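Avirulence protein AvrptoB (Pseudomonas syringae, PDB 2FD4) acts as a secreted virulence effector that suppresses programmed cell death in susceptible plants, this C-terminal domain being its E3 ubiquitin ligase, with a fold like that of RING-finger and U-box proteins. Local coordinates at residues V61-N67 with K115-I120; P9-Q13 with N109-A114. One frame throughout, in Å; residues are numbered along the deposited sequence.

Contact 1: V61-N67 with K115-I120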
# COMPACT_ATOMS: atom_id res chain seq x y z
N VAL A 61 3.16 -5.30 -0.41
CA VAL A 61 3.57 -4.28 0.53
C VAL A 61 3.72 -2.90 -0.05
O VAL A 61 4.50 -2.67 -1.00
CB VAL A 61 4.89 -4.67 1.22
CG1 VAL A 61 5.26 -3.63 2.24
CG2 VAL A 61 4.72 -6.02 1.95
N ILE A 62 2.98 -1.96 0.52
CA ILE A 62 3.09 -0.57 0.08
C ILE A 62 3.28 0.32 1.31
O ILE A 62 2.94 -0.05 2.46
CB ILE A 62 1.85 -0.14 -0.68
CG1 ILE A 62 0.59 -0.26 0.22
CG2 ILE A 62 1.70 -0.94 -1.93
CD1 ILE A 62 -0.64 0.41 -0.39
N GLY A 63 3.76 1.51 1.03
CA GLY A 63 3.56 2.65 1.91
C GLY A 63 2.52 3.55 1.37
O GLY A 63 2.47 3.85 0.16
N LEU A 64 1.58 3.94 2.24
CA LEU A 64 0.52 4.85 1.87
C LEU A 64 0.83 6.19 2.50
O LEU A 64 0.92 6.31 3.71
CB LEU A 64 -0.87 4.36 2.35
CG LEU A 64 -2.09 5.05 1.74
CD1 LEU A 64 -2.31 4.67 0.30
CD2 LEU A 64 -3.36 4.76 2.58
N ALA A 65 0.93 7.21 1.66
CA ALA A 65 1.12 8.60 2.10
C ALA A 65 -0.16 9.23 2.61
O ALA A 65 -1.25 8.88 2.22
CB ALA A 65 1.63 9.44 0.95
N GLY A 66 0.00 10.26 3.46
CA GLY A 66 -1.17 11.01 3.91
C GLY A 66 -1.63 12.10 2.98
O GLY A 66 -2.75 12.58 3.07
N ASN A 67 -0.73 12.54 2.08
CA ASN A 67 -1.10 13.49 1.04
C ASN A 67 -0.67 12.99 -0.30
O ASN A 67 0.39 12.33 -0.38
CB ASN A 67 -0.48 14.83 1.37
CG ASN A 67 -0.93 15.30 2.73
OD1 ASN A 67 -2.08 15.70 2.90
ND2 ASN A 67 -0.08 15.12 3.75
N LYS A 115 -1.37 8.05 -6.59
CA LYS A 115 -0.88 9.34 -6.06
C LYS A 115 -0.54 9.22 -4.57
O LYS A 115 0.19 10.11 -4.00
CB LYS A 115 -1.95 10.41 -6.25
CG LYS A 115 -2.35 10.67 -7.69
CD LYS A 115 -3.39 11.78 -7.80
CE LYS A 115 -4.17 11.67 -9.15
NZ LYS A 115 -5.25 12.71 -9.28
N TYR A 116 -1.01 8.14 -3.94
CA TYR A 116 -0.77 7.96 -2.55
C TYR A 116 0.10 6.78 -2.23
O TYR A 116 0.70 6.81 -1.18
CB TYR A 116 -2.09 7.76 -1.77
CG TYR A 116 -2.98 8.96 -1.61
CD1 TYR A 116 -2.98 9.66 -0.42
CD2 TYR A 116 -3.92 9.30 -2.56
CE1 TYR A 116 -3.79 10.70 -0.22
CE2 TYR A 116 -4.79 10.35 -2.35
CZ TYR A 116 -4.70 11.05 -1.16
OH TYR A 116 -5.52 12.10 -0.87
N ALA A 117 0.08 5.72 -3.05
CA ALA A 117 0.71 4.43 -2.69
C ALA A 117 2.06 4.23 -3.38
O ALA A 117 2.22 4.58 -4.56
CB ALA A 117 -0.21 3.27 -2.99
N PHE A 118 3.01 3.68 -2.62
CA PHE A 118 4.38 3.41 -3.09
C PHE A 118 4.64 1.93 -2.85
O PHE A 118 4.36 1.41 -1.77
CB PHE A 118 5.36 4.25 -2.29
CG PHE A 118 5.20 5.69 -2.57
CD1 PHE A 118 5.93 6.28 -3.59
CD2 PHE A 118 4.29 6.47 -1.87
CE1 PHE A 118 5.77 7.61 -3.90
CE2 PHE A 118 4.11 7.81 -2.18
CZ PHE A 118 4.87 8.38 -3.20
N ARG A 119 5.04 1.20 -3.89
CA ARG A 119 5.43 -0.19 -3.74
C ARG A 119 6.84 -0.34 -3.17
O ARG A 119 7.80 0.28 -3.67
CB ARG A 119 5.29 -0.89 -5.11
CG ARG A 119 5.83 -2.26 -5.11
CD ARG A 119 5.36 -3.02 -6.32
NE ARG A 119 6.09 -2.63 -7.47
CZ ARG A 119 7.24 -3.15 -7.89
NH1 ARG A 119 7.86 -4.17 -7.25
NH2 ARG A 119 7.80 -2.66 -8.97
N ILE A 120 6.98 -1.15 -2.10
CA ILE A 120 8.28 -1.33 -1.48
C ILE A 120 9.01 -2.51 -2.15
O ILE A 120 8.47 -3.62 -2.24
CB ILE A 120 8.19 -1.54 0.03
CG1 ILE A 120 7.26 -0.50 0.67
CG2 ILE A 120 9.58 -1.45 0.68
CD1 ILE A 120 7.50 0.93 0.21
O HOH W 1 6.25 -4.77 -2.14
O HOH W 2 -5.24 12.34 2.61
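Ile62 and Leu64 meet Ala117 on one face of an antiparallel ladder at the centre of the four-stranded sheet in this U-box-like E3 ligase domain. CD1 of each branched residue reaches the Ala117 methyl, the Ile62 CD1 to Ala117 CB distance being 3.9 Å. Met88 and Leu91 of helix 88-97 close over this face, and Leu64 also lies close to Pro102, a residue inferred to bind the E2 enzyme.

On the other face Phe118 stands where Gly63 has no side chain. With CG beside its own backbone N (chi1 -67°), its ring turns an edge to Gly63 O, which lies in the ring plane, 3.8 Å from Phe118 CD2. Gly63 and Phe118 form the hydrogen-bonded pair: Phe118 N donates to Gly63 O at 2.8 Å, and Gly63 N returns a bond to Phe118 O.

Farther along, Ala65 N donates to Tyr116 O. Leu64 CD1 packs 3.7 Å from Tyr116 CB, while the phenol ring extends beside residues 65-67 and presents its edge to two carbonyls, Tyr116 CD1 lying 3.3 Å from Ala65 O.

Contact 2: P9-Q13 with N109-A114; sequences PIASQ and NAENIA
Gln13 reaches across to Ala110 and Ile113 from a short 3-10 turn, joining the N-terminal loop of the ligase domain to the turn that leads into helix 113-116. Its CB points toward that turn. CG lies anti to the carbonyl carbon (chi1 -69°), and the chain then runs extended, carrying the amide up to Ala110 and Ile113. There CD passes the branch methyl of Ile113, with Gln13 CD 3.6 Å from Ile113 CG2; the two side chains cross at a slant, and both amide heteroatoms also touch that methyl.

The tip divides its work. NE2 spends its two N-H groups on two carbonyls, one from each segment. One is Pro9 O within its own loop; across the contact, Gln13 NE2 donates to Ala110 O at 2.9 Å and 170°. Both acceptors lie within a few degrees of the amide plane, and Gln13 NE2 meets Ala110 O on a lone pair, so the pair of bonds fixes the rotation of the amide. A water 2.6 Å from Gln13 OE1 accepts from Ala114 N and can donate to Gln13 OE1 or Ala110 O, with more acceptors in reach than it has protons.

Ile10 supplies the apolar half. Its CG1 rests against the backbone of Ala110, with Ile10 CG1 3.7 Å from Ala110 N, while its other branch meets Ile113, the two side chains crossing at about a right angle. Leu95 and Leu91 of helix 88-97 touch Ile10 and Ile113 respectively, seating both residues on that helix.

The turn holding Ala110 has a brace of its own: Asn109 N donates to the side chain of Asn112, with Asn109 N 3.0 Å from Asn112 OD1.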
# COMPACT_ATOMS: atom_id res chain seq x y z
N PRO A 9 -9.71 -3.58 -9.02
CA PRO A 9 -9.39 -2.32 -9.72
C PRO A 9 -8.31 -1.46 -9.05
O PRO A 9 -7.67 -0.60 -9.70
CB PRO A 9 -10.71 -1.56 -9.74
CG PRO A 9 -11.74 -2.44 -9.12
CD PRO A 9 -11.14 -3.70 -8.66
N ILE A 10 -8.12 -1.69 -7.75
CA ILE A 10 -7.10 -1.01 -6.93
C ILE A 10 -5.87 -1.91 -6.83
O ILE A 10 -4.80 -1.48 -7.23
CB ILE A 10 -7.64 -0.65 -5.53
CG1 ILE A 10 -8.79 0.34 -5.68
CG2 ILE A 10 -6.51 -0.12 -4.59
CD1 ILE A 10 -9.51 0.60 -4.41
N ALA A 11 -6.01 -3.15 -6.36
CA ALA A 11 -4.79 -3.96 -6.16
C ALA A 11 -4.04 -4.27 -7.49
O ALA A 11 -2.80 -4.53 -7.49
CB ALA A 11 -5.09 -5.24 -5.41
N SER A 12 -4.77 -4.30 -8.61
CA SER A 12 -4.15 -4.50 -9.92
C SER A 12 -3.18 -3.34 -10.33
O SER A 12 -2.39 -3.48 -11.25
CB SER A 12 -5.18 -4.73 -11.01
OG SER A 12 -5.84 -3.51 -11.34
N GLN A 13 -3.21 -2.23 -9.61
CA GLN A 13 -2.25 -1.13 -9.86
C GLN A 13 -0.89 -1.26 -9.17
O GLN A 13 0.03 -0.47 -9.40
CB GLN A 13 -2.88 0.19 -9.46
CG GLN A 13 -3.99 0.56 -10.38
CD GLN A 13 -4.62 1.89 -10.04
OE1 GLN A 13 -3.94 2.92 -10.09
NE2 GLN A 13 -5.91 1.88 -9.70
N ASN A 109 -9.57 5.78 -3.88
CA ASN A 109 -10.21 4.80 -4.79
C ASN A 109 -9.22 4.47 -5.93
O ASN A 109 -8.04 4.89 -5.88
CB ASN A 109 -11.57 5.39 -5.30
CG ASN A 109 -11.42 6.75 -5.95
OD1 ASN A 109 -10.35 7.10 -6.43
ND2 ASN A 109 -12.52 7.57 -5.94
N ALA A 110 -9.68 3.68 -6.91
CA ALA A 110 -8.85 3.30 -8.08
C ALA A 110 -8.32 4.50 -8.80
O ALA A 110 -7.21 4.49 -9.33
CB ALA A 110 -9.63 2.42 -9.07
N GLU A 111 -9.13 5.56 -8.84
CA GLU A 111 -8.80 6.71 -9.59
C GLU A 111 -7.53 7.40 -9.07
O GLU A 111 -6.74 7.87 -9.88
CB GLU A 111 -10.00 7.67 -9.57
CG GLU A 111 -11.20 7.23 -10.36
CD GLU A 111 -11.85 5.87 -9.98
OE1 GLU A 111 -12.04 5.58 -8.78
OE2 GLU A 111 -12.22 5.09 -10.91
N ASN A 112 -7.32 7.49 -7.76
CA ASN A 112 -6.18 8.24 -7.23
C ASN A 112 -5.17 7.45 -6.37
O ASN A 112 -4.23 8.01 -5.82
CB ASN A 112 -6.68 9.46 -6.43
CG ASN A 112 -7.37 9.08 -5.10
OD1 ASN A 112 -7.69 7.91 -4.85
ND2 ASN A 112 -7.59 10.09 -4.25
N ILE A 113 -5.31 6.12 -6.27
CA ILE A 113 -4.45 5.37 -5.33
C ILE A 113 -2.95 5.55 -5.67
O ILE A 113 -2.08 5.62 -4.79
CB ILE A 113 -4.84 3.86 -5.31
CG1 ILE A 113 -3.99 3.09 -4.30
CG2 ILE A 113 -4.72 3.25 -6.67
CD1 ILE A 113 -4.16 3.52 -2.90
N ALA A 114 -2.64 5.70 -6.95
CA ALA A 114 -1.23 5.74 -7.37
C ALA A 114 -0.55 7.05 -6.93
O ALA A 114 0.66 7.11 -6.86
CB ALA A 114 -1.11 5.58 -8.83
O HOH W 3 -4.42 5.42 -9.38

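How the contacts relate
Contact 1 lies in the core and contact 2 nearer the surface, yet helix 113-116 belongs to both and is followed directly in the chain by the strand of contact 1. The pairing of 61-67 with 115-120 relies on repeated backbone bonds between strands, its side chains being mostly apolar. Where 9-13 meets 109-114 there is no strand ladder, and a single side-chain amide with a water does the polar work beside a smaller apolar patch. The two meet directly, Leu64 CD1 lying 3.9 Å from Ile113 CD1, and helix 88-97 packs on both, illustrating how regular pairing inside a small domain gives way to side-chain bonding at its margin.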